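Local coordinates for DUF2235 domain-containing protein (Pseudomonas aeruginosa, PDB 4O5P), which acts as the type VI secretion phospholipase effector Tle1, and so probably hydrolyses membrane phospholipids, at residues Y115-T121 against R145-G149; A284-L288 against L607-V611; V599-L605 against A714-V720. All coordinates share one frame; numbering follows the deposited sequence.

Contact 1 comes first along the chain. It closes a short loop of 23 residues, folding helix 139-162 back on the end of strand 111-116, and is complete before the others begin. Contact 2 opens next, at 284-288, and closes more than 300 residues later at 607-611. It ties the catalytic-domain family region to the C-terminal one. Contact 3 lies wholly within the C-terminal region and pairs strands 596-604 and 715-723. Contacts 2 and 3 cross, because 599-605 falls inside the loop of contact 2 and 714-720 beyond it. They touch where Val-611 packs on Ile-603. The centres of contacts 1 and 2 are about 17 Å apart.

Contact 1 of 3, residues Y115-T121 against R145-G149; sequences YCPGVGT and RINWG
Cys-116 and Arg-145 bring the backbones closest, with CA atoms 6.9 Å apart, where the end of strand 111-116 and its following loop pass the side of helix 139-162. Arg-145 carries the contact. Its chain is extended from CG to NE and reaches into the curve of the loop. Arg-145 NE donates to Pro-117 O at 2.9 Å, and this oxygen lies close to the guanidinium plane. NH2 makes a weak bond to Gly-118 O. Gly-118 O also accepts Thr-121 N and Thr-121 OG1, the latter at 2.6 Å, within the type II turn 118-121. NH1 is held by Glu-128 in a salt bridge and by Gly-141 O. One face of the guanidinium is overlaid near its rim by Val-119 CA, and Val-119 CG1 rests on Arg-145 CD at 3.7 Å. The strand belongs to the mainly parallel sheet expected of the alpha/beta-hydrolase clan, and the loop passes near the probable nucleophile elbow. Cys-116 SG lies 3.5 Å from Arg-145 CG, swung there by a chi1 of -180° that turns it away from the cysteine N. Cys-116 SG is 5.0 Å from the centroid of the six-membered ring of Trp-148, in an oblique sulfur-aromatic contact. Cys-116 CB touches Trp-148 CZ3 at 3.8 Å. Tyr-115 O approaches Trp-148 CH2 obliquely. Trp-148 NE1 bonds to Asp-125, and Phe-123 meets the indole edge-to-face.

Contact 2 of 3, residues A284-L288 against L607-V611; sequences AAVGL and LGGTV
Val-286 and Gly-609 mark the closest backbone approach, with CA atoms 5.3 Å apart. Segment 284-288 is an irregular loop, and 607-611 runs from a turn at 607-608 into the first residues of strand 609-614. The two backbones share no hydrogen bond, and the contact is apolar packing. Val-286 is its centre. The valine points toward the other segment, and Val-286 CB lies 4.0 Å from Gly-609 CA. Gly-609 has no side chain, and this lets the valine settle directly on the backbone. The two methyls of Val-286 divide the surface between them. With chi1 at 71°, Val-286 CG1 sits between the backbone N and the carbonyl carbon, which leaves CG2 anti to N and directed at Leu-607 CB. Val-286 CG2 meets Leu-607 CB at 3.6 Å, the two side chains crossing at about a right angle. Val-286 CG1 approaches Thr-610 O at 3.9 Å. Leu-607 CD1 lies 3.5 Å from Gly-287 O and 4.0 Å from Leu-288 CD1. The other methyl, Leu-288 CD2, comes near Val-611 CG2 at 4.4 Å. Leu-288 is exposed and is the last modelled residue before a short gap. Thr-610 points away, and its OG1 bonds to Thr-702 OG1. The contact joins the catalytic-domain and C-terminal family regions. Strand 294-299 borders both segments: it pairs with strand 609-614 in an antiparallel sheet, and Val-286 bonds through its backbone to Gly-297. Ala-285 O accepts a hydrogen bond from Arg-238 NE, at the start of helix 238-254.

Contact 3 of 3, residues V599-L605 against A714-V720; sequences VGGVIDL and ASVGLSV
Val-599 pairs with Val-720 at one end of an antiparallel ladder, and Leu-605 meets Ala-714 at the other. Three hydrogen-bonded pairs, Val-599 with Val-720, Gly-601 with Leu-718 and Ile-603 with Val-716, satisfy both N-H groups and both carbonyls across the ladder. The bond from Leu-718 N to Gly-601 O is bent, 146° at the hydrogen. Beyond the non-hydrogen-bonded pair Asp-604 with Ser-715, Leu-605 N donates to Ala-714 O at 2.8 Å, bent further to 130°. Asp-604 and Ser-715 share one face, where a water bridges them. The water donates to Asp-604 OD1 at 2.6 Å and is hydrogen-bonded to Ser-715 OG at 2.8 Å. Asp-604 OD1 also accepts Leu-606 N. Val-599, Ile-603, Val-716, Leu-718 and Val-720 share the other face, and there Ile-603 CD1 meets Leu-718 CD1 at 3.7 Å. Just beyond the paired residues, Leu-605 CD1 packs on Val-716 CG2 at 3.6 Å. Strand 715-723 is the middle of a three-stranded sheet. Its other edge pairs with strand 749-753, where Gly-717 bonds to Phe-753 and Ser-719 to Ser-751. The valine and leucine face lies against strands 697-702 and 705-706 through Leu-700 and Val-706.

Contact 1 of 3, residues Y115-T121 against R145-G149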
loop_
_atom_site.group_PDB
_atom_site.type_symbol
_atom_site.label_atom_id
_atom_site.label_comp_id
_atom_site.label_asym_id
_atom_site.label_seq_id
_atom_site.Cartn_x
_atom_site.Cartn_y
_atom_site.Cartn_z
ATOM N N TYR A 115 3.372 9.435 -12.739
ATOM C CA TYR A 115 2.695 9.310 -11.450
ATOM C C TYR A 115 1.490 8.412 -11.586
ATOM O O TYR A 115 0.690 8.576 -12.500
ATOM C CB TYR A 115 2.232 10.682 -10.932
ATOM C CG TYR A 115 1.299 10.571 -9.741
ATOM C CD1 TYR A 115 1.796 10.355 -8.455
ATOM C CD2 TYR A 115 -0.082 10.650 -9.904
ATOM C CE1 TYR A 115 0.944 10.235 -7.363
ATOM C CE2 TYR A 115 -0.939 10.527 -8.826
ATOM C CZ TYR A 115 -0.425 10.317 -7.565
ATOM O OH TYR A 115 -1.277 10.214 -6.493
ATOM N N CYS A 116 1.344 7.468 -10.667
ATOM C CA CYS A 116 0.167 6.617 -10.658
ATOM C C CYS A 116 -0.645 6.832 -9.364
ATOM O O CYS A 116 -0.135 6.590 -8.267
ATOM C CB CYS A 116 0.606 5.161 -10.799
ATOM S SG CYS A 116 -0.736 3.975 -10.805
ATOM N N PRO A 117 -1.910 7.285 -9.491
ATOM C CA PRO A 117 -2.785 7.458 -8.320
ATOM C C PRO A 117 -3.006 6.175 -7.544
ATOM O O PRO A 117 -2.921 5.074 -8.092
ATOM C CB PRO A 117 -4.123 7.916 -8.923
ATOM C CG PRO A 117 -4.016 7.683 -10.404
ATOM C CD PRO A 117 -2.567 7.704 -10.747
ATOM N N GLY A 118 -3.328 6.324 -6.265
ATOM C CA GLY A 118 -3.572 5.173 -5.421
ATOM C C GLY A 118 -4.870 4.431 -5.710
ATOM O O GLY A 118 -5.829 4.991 -6.257
ATOM N N VAL A 119 -4.899 3.159 -5.327
ATOM C CA VAL A 119 -6.106 2.354 -5.452
ATOM C C VAL A 119 -7.208 2.994 -4.634
ATOM O O VAL A 119 -6.944 3.604 -3.589
ATOM C CB VAL A 119 -5.893 0.915 -4.966
ATOM C CG1 VAL A 119 -5.036 0.146 -5.949
ATOM C CG2 VAL A 119 -5.276 0.911 -3.558
ATOM N N GLY A 120 -8.441 2.876 -5.115
ATOM C CA GLY A 120 -9.576 3.460 -4.419
ATOM C C GLY A 120 -9.850 4.882 -4.867
ATOM O O GLY A 120 -10.819 5.516 -4.426
ATOM N N THR A 121 -8.972 5.394 -5.724
ATOM C CA THR A 121 -9.163 6.704 -6.312
ATOM C C THR A 121 -9.272 6.586 -7.822
ATOM O O THR A 121 -8.790 5.615 -8.423
ATOM C CB THR A 121 -8.034 7.681 -5.941
ATOM O OG1 THR A 121 -6.854 7.360 -6.683
ATOM C CG2 THR A 121 -7.741 7.614 -4.445
ATOM N N ARG A 145 -2.801 -0.917 -12.265
ATOM C CA ARG A 145 -1.788 0.115 -11.996
ATOM C C ARG A 145 -0.351 -0.353 -12.300
ATOM O O ARG A 145 0.453 0.391 -12.885
ATOM C CB ARG A 145 -1.926 0.615 -10.549
ATOM C CG ARG A 145 -3.180 1.472 -10.363
ATOM C CD ARG A 145 -3.458 1.800 -8.888
ATOM N NE ARG A 145 -4.547 2.762 -8.759
ATOM C CZ ARG A 145 -5.817 2.497 -9.051
ATOM N NH1 ARG A 145 -6.173 1.292 -9.501
ATOM N NH2 ARG A 145 -6.739 3.433 -8.889
ATOM N N ILE A 146 -0.034 -1.580 -11.901
ATOM C CA ILE A 146 1.253 -2.187 -12.258
ATOM C C ILE A 146 1.421 -2.235 -13.786
ATOM O O ILE A 146 2.451 -1.829 -14.328
ATOM C CB ILE A 146 1.370 -3.616 -11.668
ATOM C CG1 ILE A 146 1.319 -3.553 -10.138
ATOM C CG2 ILE A 146 2.681 -4.264 -12.071
ATOM C CD1 ILE A 146 0.876 -4.848 -9.508
ATOM N N ASN A 147 0.393 -2.696 -14.482
ATOM C CA ASN A 147 0.493 -2.818 -15.935
ATOM C C ASN A 147 0.576 -1.479 -16.671
ATOM O O ASN A 147 1.301 -1.353 -17.670
ATOM C CB ASN A 147 -0.616 -3.734 -16.482
ATOM C CG ASN A 147 -0.361 -5.204 -16.145
ATOM O OD1 ASN A 147 0.787 -5.625 -16.065
ATOM N ND2 ASN A 147 -1.429 -5.979 -15.920
ATOM N N TRP A 148 -0.158 -0.486 -16.170
ATOM C CA TRP A 148 -0.026 0.895 -16.624
ATOM C C TRP A 148 1.432 1.314 -16.486
ATOM O O TRP A 148 2.016 1.886 -17.407
ATOM C CB TRP A 148 -0.878 1.818 -15.741
ATOM C CG TRP A 148 -0.860 3.261 -16.174
ATOM C CD1 TRP A 148 -1.641 3.831 -17.143
ATOM C CD2 TRP A 148 -0.037 4.314 -15.653
ATOM N NE1 TRP A 148 -1.352 5.171 -17.257
ATOM C CE2 TRP A 148 -0.368 5.492 -16.352
ATOM C CE3 TRP A 148 0.963 4.374 -14.674
ATOM C CZ2 TRP A 148 0.263 6.713 -16.107
ATOM C CZ3 TRP A 148 1.584 5.587 -14.429
ATOM C CH2 TRP A 148 1.233 6.740 -15.141
ATOM N N GLY A 149 2.008 1.007 -15.326
ATOM C CA GLY A 149 3.409 1.304 -15.054
ATOM C C GLY A 149 4.317 0.713 -16.108
ATOM O O GLY A 149 5.144 1.429 -16.689
#

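Contact 2 of 3, residues A284-L288 against L607-V611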
loop_
_atom_site.group_PDB
_atom_site.type_symbol
_atom_site.label_atom_id
_atom_site.label_comp_id
_atom_site.label_asym_id
_atom_site.label_seq_id
_atom_site.Cartn_x
_atom_site.Cartn_y
_atom_site.Cartn_z
ATOM N N ALA A 284 -0.059 -5.138 1.090
ATOM C CA ALA A 284 -0.417 -5.855 -0.138
ATOM C C ALA A 284 -1.799 -6.465 -0.032
ATOM O O ALA A 284 -2.206 -7.273 -0.883
ATOM C CB ALA A 284 0.617 -6.940 -0.438
ATOM N N ALA A 285 -2.524 -6.046 0.999
ATOM C CA ALA A 285 -3.765 -6.707 1.396
ATOM C C ALA A 285 -4.915 -6.323 0.506
ATOM O O ALA A 285 -5.015 -5.173 0.069
ATOM C CB ALA A 285 -4.122 -6.355 2.858
ATOM N N VAL A 286 -5.792 -7.286 0.261
ATOM C CA VAL A 286 -7.095 -6.995 -0.314
ATOM C C VAL A 286 -7.817 -5.971 0.577
ATOM O O VAL A 286 -7.667 -5.986 1.809
ATOM C CB VAL A 286 -7.932 -8.288 -0.466
ATOM C CG1 VAL A 286 -8.381 -8.825 0.895
ATOM C CG2 VAL A 286 -9.107 -8.056 -1.388
ATOM N N GLY A 287 -8.559 -5.062 -0.057
ATOM C CA GLY A 287 -9.229 -3.975 0.634
ATOM C C GLY A 287 -10.528 -4.477 1.221
ATOM O O GLY A 287 -11.501 -4.717 0.500
ATOM N N LEU A 288 -10.542 -4.621 2.541
ATOM C CA LEU A 288 -11.591 -5.355 3.210
ATOM C C LEU A 288 -12.244 -4.518 4.305
ATOM O O LEU A 288 -12.251 -4.914 5.473
ATOM C CB LEU A 288 -10.987 -6.615 3.813
ATOM C CG LEU A 288 -11.852 -7.859 3.808
ATOM C CD1 LEU A 288 -12.006 -8.341 2.380
ATOM C CD2 LEU A 288 -11.255 -8.930 4.712
ATOM N N LEU A 607 -13.244 -9.770 -5.026
ATOM C CA LEU A 607 -12.170 -8.829 -4.661
ATOM C C LEU A 607 -10.782 -9.370 -4.990
ATOM O O LEU A 607 -9.793 -8.627 -4.984
ATOM C CB LEU A 607 -12.239 -8.451 -3.169
ATOM C CG LEU A 607 -13.395 -7.555 -2.718
ATOM C CD1 LEU A 607 -13.293 -7.250 -1.223
ATOM C CD2 LEU A 607 -13.439 -6.264 -3.528
ATOM N N GLY A 608 -10.698 -10.667 -5.255
ATOM C CA GLY A 608 -9.454 -11.269 -5.689
ATOM C C GLY A 608 -8.345 -11.282 -4.654
ATOM O O GLY A 608 -7.200 -10.894 -4.948
ATOM N N GLY A 609 -8.654 -11.756 -3.451
ATOM C CA GLY A 609 -7.648 -11.790 -2.406
ATOM C C GLY A 609 -7.791 -12.964 -1.453
ATOM O O GLY A 609 -8.780 -13.689 -1.481
ATOM N N THR A 610 -6.790 -13.140 -0.599
ATOM C CA THR A 610 -6.803 -14.192 0.398
ATOM C C THR A 610 -7.367 -13.596 1.683
ATOM O O THR A 610 -7.260 -12.379 1.901
ATOM C CB THR A 610 -5.376 -14.694 0.636
ATOM O OG1 THR A 610 -4.921 -15.406 -0.531
ATOM C CG2 THR A 610 -5.289 -15.599 1.875
ATOM N N VAL A 611 -7.981 -14.439 2.513
ATOM C CA VAL A 611 -8.469 -14.053 3.838
ATOM C C VAL A 611 -8.081 -15.137 4.852
ATOM O O VAL A 611 -8.246 -16.338 4.584
ATOM C CB VAL A 611 -10.007 -13.910 3.876
ATOM C CG1 VAL A 611 -10.457 -13.598 5.295
ATOM C CG2 VAL A 611 -10.514 -12.846 2.872
#

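Contact 3 of 3, residues V599-L605 against A714-V720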
loop_
_atom_site.group_PDB
_atom_site.type_symbol
_atom_site.label_atom_id
_atom_site.label_comp_id
_atom_site.label_asym_id
_atom_site.label_seq_id
_atom_site.Cartn_x
_atom_site.Cartn_y
_atom_site.Cartn_z
ATOM N N VAL A 599 -18.573 -15.486 15.343
ATOM C CA VAL A 599 -18.354 -14.274 14.568
ATOM C C VAL A 599 -18.815 -14.554 13.146
ATOM O O VAL A 599 -18.729 -15.683 12.689
ATOM C CB VAL A 599 -16.873 -13.832 14.619
ATOM C CG1 VAL A 599 -16.446 -13.615 16.057
ATOM C CG2 VAL A 599 -15.971 -14.873 13.965
ATOM N N GLY A 600 -19.325 -13.545 12.452
ATOM C CA GLY A 600 -19.843 -13.771 11.113
ATOM C C GLY A 600 -19.326 -12.747 10.130
ATOM O O GLY A 600 -18.827 -11.703 10.541
ATOM N N GLY A 601 -19.453 -13.047 8.840
ATOM C CA GLY A 601 -19.018 -12.120 7.817
ATOM C C GLY A 601 -19.288 -12.632 6.414
ATOM O O GLY A 601 -19.395 -13.833 6.193
ATOM N N VAL A 602 -19.411 -11.720 5.464
ATOM C CA VAL A 602 -19.566 -12.117 4.073
ATOM C C VAL A 602 -18.230 -11.909 3.399
ATOM O O VAL A 602 -17.659 -10.820 3.486
ATOM C CB VAL A 602 -20.659 -11.281 3.359
ATOM C CG1 VAL A 602 -20.782 -11.695 1.908
ATOM C CG2 VAL A 602 -22.002 -11.442 4.058
ATOM N N ILE A 603 -17.716 -12.950 2.743
ATOM C CA ILE A 603 -16.483 -12.817 1.967
ATOM C C ILE A 603 -16.807 -12.659 0.484
ATOM O O ILE A 603 -17.512 -13.498 -0.102
ATOM C CB ILE A 603 -15.513 -13.997 2.173
ATOM C CG1 ILE A 603 -15.005 -14.022 3.621
ATOM C CG2 ILE A 603 -14.327 -13.875 1.219
ATOM C CD1 ILE A 603 -14.315 -15.313 4.005
ATOM N N ASP A 604 -16.312 -11.569 -0.104
ATOM C CA ASP A 604 -16.576 -11.280 -1.510
ATOM C C ASP A 604 -15.398 -11.765 -2.340
ATOM O O ASP A 604 -14.378 -11.086 -2.448
ATOM C CB ASP A 604 -16.819 -9.788 -1.711
ATOM C CG ASP A 604 -17.008 -9.413 -3.165
ATOM O OD1 ASP A 604 -17.195 -10.313 -4.012
ATOM O OD2 ASP A 604 -16.979 -8.202 -3.460
ATOM N N LEU A 605 -15.548 -12.949 -2.922
ATOM C CA LEU A 605 -14.451 -13.586 -3.638
ATOM C C LEU A 605 -14.122 -12.914 -4.973
ATOM O O LEU A 605 -13.179 -13.322 -5.652
ATOM C CB LEU A 605 -14.730 -15.081 -3.798
ATOM C CG LEU A 605 -14.780 -15.652 -2.374
ATOM C CD1 LEU A 605 -16.107 -16.317 -2.031
ATOM C CD2 LEU A 605 -13.587 -16.563 -2.090
ATOM N N ALA A 714 -19.624 -16.291 -5.982
ATOM C CA ALA A 714 -19.028 -14.950 -6.017
ATOM C C ALA A 714 -18.895 -14.362 -4.617
ATOM O O ALA A 714 -17.911 -13.680 -4.320
ATOM C CB ALA A 714 -19.838 -14.008 -6.927
ATOM N N SER A 715 -19.883 -14.651 -3.767
ATOM C CA SER A 715 -19.917 -14.152 -2.388
ATOM C C SER A 715 -20.394 -15.252 -1.459
ATOM O O SER A 715 -21.368 -15.949 -1.760
ATOM C CB SER A 715 -20.869 -12.959 -2.251
ATOM O OG SER A 715 -20.156 -11.735 -2.250
ATOM N N VAL A 716 -19.723 -15.390 -0.321
ATOM C CA VAL A 716 -20.038 -16.450 0.624
ATOM C C VAL A 716 -20.215 -15.933 2.056
ATOM O O VAL A 716 -19.289 -15.358 2.645
ATOM C CB VAL A 716 -18.930 -17.530 0.628
ATOM C CG1 VAL A 716 -19.154 -18.521 1.766
ATOM C CG2 VAL A 716 -18.883 -18.250 -0.700
ATOM N N GLY A 717 -21.397 -16.156 2.619
ATOM C CA GLY A 717 -21.635 -15.873 4.026
ATOM C C GLY A 717 -20.999 -16.923 4.927
ATOM O O GLY A 717 -21.023 -18.118 4.628
ATOM N N LEU A 718 -20.415 -16.471 6.030
ATOM C CA LEU A 718 -19.762 -17.356 6.980
ATOM C C LEU A 718 -20.222 -17.068 8.389
ATOM O O LEU A 718 -20.362 -15.903 8.791
ATOM C CB LEU A 718 -18.241 -17.198 6.947
ATOM C CG LEU A 718 -17.477 -17.813 5.776
ATOM C CD1 LEU A 718 -15.968 -17.852 6.054
ATOM C CD2 LEU A 718 -18.005 -19.201 5.504
ATOM N N SER A 719 -20.454 -18.150 9.123
ATOM C CA SER A 719 -20.541 -18.112 10.578
ATOM C C SER A 719 -19.413 -18.977 11.146
ATOM O O SER A 719 -19.309 -20.163 10.823
ATOM C CB SER A 719 -21.902 -18.628 11.060
ATOM O OG SER A 719 -21.914 -18.718 12.477
ATOM N N VAL A 720 -18.565 -18.378 11.975
ATOM C CA VAL A 720 -17.369 -19.034 12.510
ATOM C C VAL A 720 -17.465 -19.159 14.025
ATOM O O VAL A 720 -17.642 -18.161 14.720
ATOM C CB VAL A 720 -16.086 -18.231 12.197
ATOM C CG1 VAL A 720 -14.889 -18.918 12.798
ATOM C CG2 VAL A 720 -15.900 -18.056 10.690
HETATM O O HOH W 1 -19.561 -10.887 -4.903
#